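Local coordinates for protein mercuric reductase (Metallosphaera sedula, PDB 4YWO) that probably reduces mercuric ion to elemental mercury at the expense of NADPH, working as an FAD-containing homodimer, at residues 35-40 against 324-329; 246-249 against 254-257. All coordinates share one frame; numbering follows the deposited sequence.

Contacts 1 and 2 sit on opposite sides of the chain's centre, with nearest atoms about 39 Å apart, and share no element. Contact 1 lies at the surface of the FAD-binding part, where the tail of helix 25-36 meets the last turns of helix 314-330; contact 2 is a partly buried beta hairpin in the small antiparallel sheet of the pyridine-nucleotide part, nested in sequence inside the loop that contact 1 closes. Their chemistry differs accordingly. Between 35-40 and 324-329 carbon atoms meet, mostly of aliphatic side chains, with no hydrogen bond across. Between 246-249 and 254-257 paired backbone bonds set the register, and a carboxylate adds a third bond.

Contact 1 (35-40 against 324-329); sequences NELGVK and ATENAL
Leu37 and Leu329 bring the backbones nearest, CA to CA 7.7 Å, where the chain leaving helix 25-36 passes the last turns of helix 314-330. Both leucines and Val39 point their CB atoms across this gap, and the contacts are between carbon atoms, mostly of aliphatic side chains. Leu37 does its touching with one methyl: CD1 lies 3.9 Å from CA of Glu326, against the backbone of the helix. The same CD1 is 4.2 Å from Leu329 CD1, the two leucine chains crossing at a slant. Val39 and Leu329 instead meet tip to tip, with Val39 CG2 3.9 Å from Leu329 CD1. The valine torsion (chi1 168°) sets CG1 anti to the backbone N and leaves CG2 as the branch that reaches Leu329. Leu329 thus offers CD1 to both partners, while its CD2 also comes within 4.1 Å of Val39 CG2.

What carries Leu37 and Val39 to the same neighbour is a Schellman motif ending helix 25-36. Gly38, at positive phi, is its C-prime residue: its N bonds to Asn35 O at 3.0 Å, and Val39 N returns to Ala34 O. The chain then turns toward strand 42-45, completing a beta-alpha-beta crossover from strand 16-21 in the FAD-binding Rossmann-type fold. Helix 314-330 packs alongside this unit, with Thr325 resting on Ala30, Lys33 and Ala34 of helix 25-36. Val39 itself touches Lys17 of strand 16-21.

Glu326 contributes its CA and the first carbons of its side chain, with CB 4.3 Å from Leu37 CD1. Its carboxylate belongs to other partners: OE2 makes a salt bridge with Lys334, and OE1 a long, weak ion pair with Lys33.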
loop_
_atom_site.group_PDB
_atom_site.type_symbol
_atom_site.label_atom_id
_atom_site.label_comp_id
_atom_site.label_asym_id
_atom_site.label_seq_id
_atom_site.Cartn_x
_atom_site.Cartn_y
_atom_site.Cartn_z
ATOM N N ASN A 35 -2.565 5.559 32.149
ATOM C CA ASN A 35 -3.856 4.953 32.531
ATOM C C ASN A 35 -3.785 3.436 32.498
ATOM O O ASN A 35 -4.306 2.777 33.412
ATOM C CB ASN A 35 -4.997 5.451 31.636
ATOM C CG ASN A 35 -5.642 6.677 32.146
ATOM O OD1 ASN A 35 -6.757 6.625 32.550
ATOM N ND2 ASN A 35 -4.973 7.818 32.094
ATOM N N GLU A 36 -3.206 2.895 31.453
ATOM C CA GLU A 36 -2.975 1.452 31.275
ATOM C C GLU A 36 -2.076 0.855 32.385
ATOM O O GLU A 36 -2.221 -0.301 32.768
ATOM C CB GLU A 36 -2.399 1.148 29.911
ATOM C CG GLU A 36 -3.417 1.463 28.786
ATOM C CD GLU A 36 -2.845 1.368 27.350
ATOM O OE1 GLU A 36 -1.604 1.223 27.171
ATOM O OE2 GLU A 36 -3.675 1.404 26.388
ATOM N N LEU A 37 -1.145 1.624 32.938
ATOM C CA LEU A 37 -0.332 1.168 34.044
ATOM C C LEU A 37 -0.918 1.591 35.363
ATOM O O LEU A 37 -0.216 1.543 36.405
ATOM C CB LEU A 37 1.067 1.774 33.885
ATOM C CG LEU A 37 1.707 1.320 32.595
ATOM C CD1 LEU A 37 3.056 2.011 32.312
ATOM C CD2 LEU A 37 1.743 -0.228 32.614
ATOM N N GLY A 38 -2.146 2.101 35.377
ATOM C CA GLY A 38 -2.832 2.348 36.642
ATOM C C GLY A 38 -2.539 3.685 37.316
ATOM O O GLY A 38 -2.748 3.860 38.488
ATOM N N VAL A 39 -2.047 4.651 36.557
ATOM C CA VAL A 39 -1.716 5.969 37.069
ATOM C C VAL A 39 -2.572 7.058 36.402
ATOM O O VAL A 39 -2.714 7.101 35.176
ATOM C CB VAL A 39 -0.177 6.256 36.790
ATOM C CG1 VAL A 39 0.155 7.717 37.041
ATOM C CG2 VAL A 39 0.730 5.324 37.625
ATOM N N LYS A 40 -3.084 7.961 37.201
ATOM C CA LYS A 40 -3.763 9.138 36.764
ATOM C C LYS A 40 -2.733 10.285 36.661
ATOM O O LYS A 40 -2.304 10.875 37.653
ATOM C CB LYS A 40 -4.854 9.533 37.713
ATOM C CG LYS A 40 -5.654 10.708 37.220
ATOM C CD LYS A 40 -6.533 11.201 38.342
ATOM C CE LYS A 40 -7.186 12.491 37.968
ATOM N NZ LYS A 40 -8.205 12.783 39.009
ATOM N N ALA A 324 8.410 6.177 26.876
ATOM C CA ALA A 324 8.987 7.065 27.937
ATOM C C ALA A 324 8.186 6.849 29.186
ATOM O O ALA A 324 8.795 6.743 30.290
ATOM C CB ALA A 324 8.964 8.514 27.504
ATOM N N THR A 325 6.880 6.766 29.050
ATOM C CA THR A 325 5.962 6.622 30.156
ATOM C C THR A 325 6.200 5.252 30.838
ATOM O O THR A 325 6.292 5.131 32.073
ATOM C CB THR A 325 4.583 6.895 29.773
ATOM O OG1 THR A 325 4.428 8.222 29.298
ATOM C CG2 THR A 325 3.557 6.600 30.837
ATOM N N GLU A 326 6.233 4.192 30.029
ATOM C CA GLU A 326 6.461 2.883 30.610
ATOM C C GLU A 326 7.762 2.846 31.286
ATOM O O GLU A 326 7.854 2.240 32.452
ATOM C CB GLU A 326 6.345 1.809 29.476
ATOM C CG GLU A 326 6.511 0.437 30.051
ATOM C CD GLU A 326 6.201 -0.664 29.062
ATOM O OE1 GLU A 326 5.933 -0.362 27.870
ATOM O OE2 GLU A 326 6.341 -1.837 29.475
ATOM N N ASN A 327 8.842 3.380 30.714
ATOM C CA ASN A 327 10.165 3.336 31.387
ATOM C C ASN A 327 10.101 4.152 32.707
ATOM O O ASN A 327 10.625 3.745 33.798
ATOM C CB ASN A 327 11.269 3.882 30.569
ATOM C CG ASN A 327 11.646 2.945 29.348
ATOM O OD1 ASN A 327 11.267 1.810 29.358
ATOM N ND2 ASN A 327 12.438 3.406 28.458
ATOM N N ALA A 328 9.359 5.227 32.663
ATOM C CA ALA A 328 9.311 6.113 33.899
ATOM C C ALA A 328 8.554 5.454 34.973
ATOM O O ALA A 328 9.042 5.528 36.151
ATOM C CB ALA A 328 8.662 7.474 33.531
ATOM N N LEU A 329 7.438 4.769 34.674
ATOM C CA LEU A 329 6.539 4.248 35.728
ATOM C C LEU A 329 6.838 2.793 36.124
ATOM O O LEU A 329 6.386 2.374 37.193
ATOM C CB LEU A 329 5.094 4.312 35.388
ATOM C CG LEU A 329 4.429 5.641 35.051
ATOM C CD1 LEU A 329 3.051 5.538 34.512
ATOM C CD2 LEU A 329 4.425 6.483 36.348
#

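Contact 2 (246-249 against 254-257); sequences GKIV and GEVE
Val249 and Val256 form the antiparallel hydrogen-bonded pair of this hairpin. Val249 N gives to Val256 O at 2.9 Å, and Val256 N returns to Val249 O at 2.8 Å, both nearly straight (167°). Two CA-H...O contacts extend the pairing: Glu257 CA to Lys247 O at 3.2 Å and Glu255 CA to Val249 O at 3.3 Å.

The third hydrogen bond comes from a side chain. CG of Glu257 stands anti to the backbone N (chi1 -169°), and the chain beyond it is extended, crossing Ile248 toward the start of the neighbouring strand; there OE2 accepts the N-H of Gly246 (N to OE2 2.9 Å) on its anti lone pair.

Strands 247-251 and 254-258 are the last two of an antiparallel three-stranded sheet, begun by 238-243, that is inserted in sequence between strands 231-233 and 260-263 of the parallel sheet of the probable NADPH-binding domain.

By van der Waals contact, Ile248 crosses two glutamate side chains: its CG1 lies 3.9 Å from Glu257 CD, and its CG2 comes within 3.5 Å of Glu255 OE1, an oxygen whose salt bridge is with Arg242. On the other face Val249 and Val256 both pack on Leu203 of strand 199-203.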
loop_
_atom_site.group_PDB
_atom_site.type_symbol
_atom_site.label_atom_id
_atom_site.label_comp_id
_atom_site.label_asym_id
_atom_site.label_seq_id
_atom_site.Cartn_x
_atom_site.Cartn_y
_atom_site.Cartn_z
ATOM N N GLY A 246 4.994 43.235 -4.967
ATOM C CA GLY A 246 4.900 42.153 -3.989
ATOM C C GLY A 246 6.163 42.012 -3.207
ATOM O O GLY A 246 6.948 42.954 -3.057
ATOM N N LYS A 247 6.401 40.812 -2.702
ATOM C CA LYS A 247 7.521 40.583 -1.845
ATOM C C LYS A 247 8.662 40.169 -2.668
ATOM O O LYS A 247 8.522 39.331 -3.604
ATOM C CB LYS A 247 7.203 39.549 -0.745
ATOM C CG LYS A 247 5.984 39.851 0.067
ATOM C CD LYS A 247 5.814 39.030 1.318
ATOM C CE LYS A 247 4.526 39.393 1.984
ATOM N NZ LYS A 247 4.396 38.740 3.231
ATOM N N ILE A 248 9.839 40.753 -2.376
ATOM C CA ILE A 248 11.054 40.494 -3.136
ATOM C C ILE A 248 12.098 39.758 -2.312
ATOM O O ILE A 248 12.555 40.268 -1.267
ATOM C CB ILE A 248 11.698 41.788 -3.746
ATOM C CG1 ILE A 248 10.651 42.543 -4.594
ATOM C CG2 ILE A 248 12.851 41.389 -4.622
ATOM C CD1 ILE A 248 11.046 43.973 -4.936
ATOM N N VAL A 249 12.435 38.531 -2.728
ATOM C CA VAL A 249 13.504 37.797 -2.138
ATOM C C VAL A 249 14.777 37.995 -2.998
ATOM O O VAL A 249 14.823 37.647 -4.166
ATOM C CB VAL A 249 13.154 36.271 -1.949
ATOM C CG1 VAL A 249 14.318 35.569 -1.264
ATOM C CG2 VAL A 249 11.828 36.170 -1.212
ATOM N N GLY A 254 19.827 36.159 -8.191
ATOM C CA GLY A 254 18.745 37.006 -8.708
ATOM C C GLY A 254 17.642 37.260 -7.714
ATOM O O GLY A 254 17.651 36.737 -6.603
ATOM N N GLU A 255 16.700 38.077 -8.133
ATOM C CA GLU A 255 15.610 38.518 -7.300
ATOM C C GLU A 255 14.394 37.683 -7.697
ATOM O O GLU A 255 14.166 37.412 -8.851
ATOM C CB GLU A 255 15.342 39.999 -7.489
ATOM C CG GLU A 255 16.490 40.852 -6.972
ATOM C CD GLU A 255 16.277 42.338 -7.154
ATOM O OE1 GLU A 255 15.170 42.836 -6.877
ATOM O OE2 GLU A 255 17.237 43.005 -7.579
ATOM N N VAL A 256 13.653 37.213 -6.710
ATOM C CA VAL A 256 12.465 36.456 -6.953
ATOM C C VAL A 256 11.310 37.221 -6.324
ATOM O O VAL A 256 11.285 37.423 -5.148
ATOM C CB VAL A 256 12.654 35.047 -6.305
ATOM C CG1 VAL A 256 11.366 34.276 -6.456
ATOM C CG2 VAL A 256 13.874 34.355 -6.943
ATOM N N GLU A 257 10.329 37.621 -7.098
ATOM C CA GLU A 257 9.250 38.397 -6.564
ATOM C C GLU A 257 8.028 37.527 -6.489
ATOM O O GLU A 257 7.779 36.792 -7.408
ATOM C CB GLU A 257 8.947 39.619 -7.428
ATOM C CG GLU A 257 7.974 40.579 -6.715
ATOM C CD GLU A 257 7.957 42.014 -7.314
ATOM O OE1 GLU A 257 8.710 42.246 -8.296
ATOM O OE2 GLU A 257 7.190 42.885 -6.809
#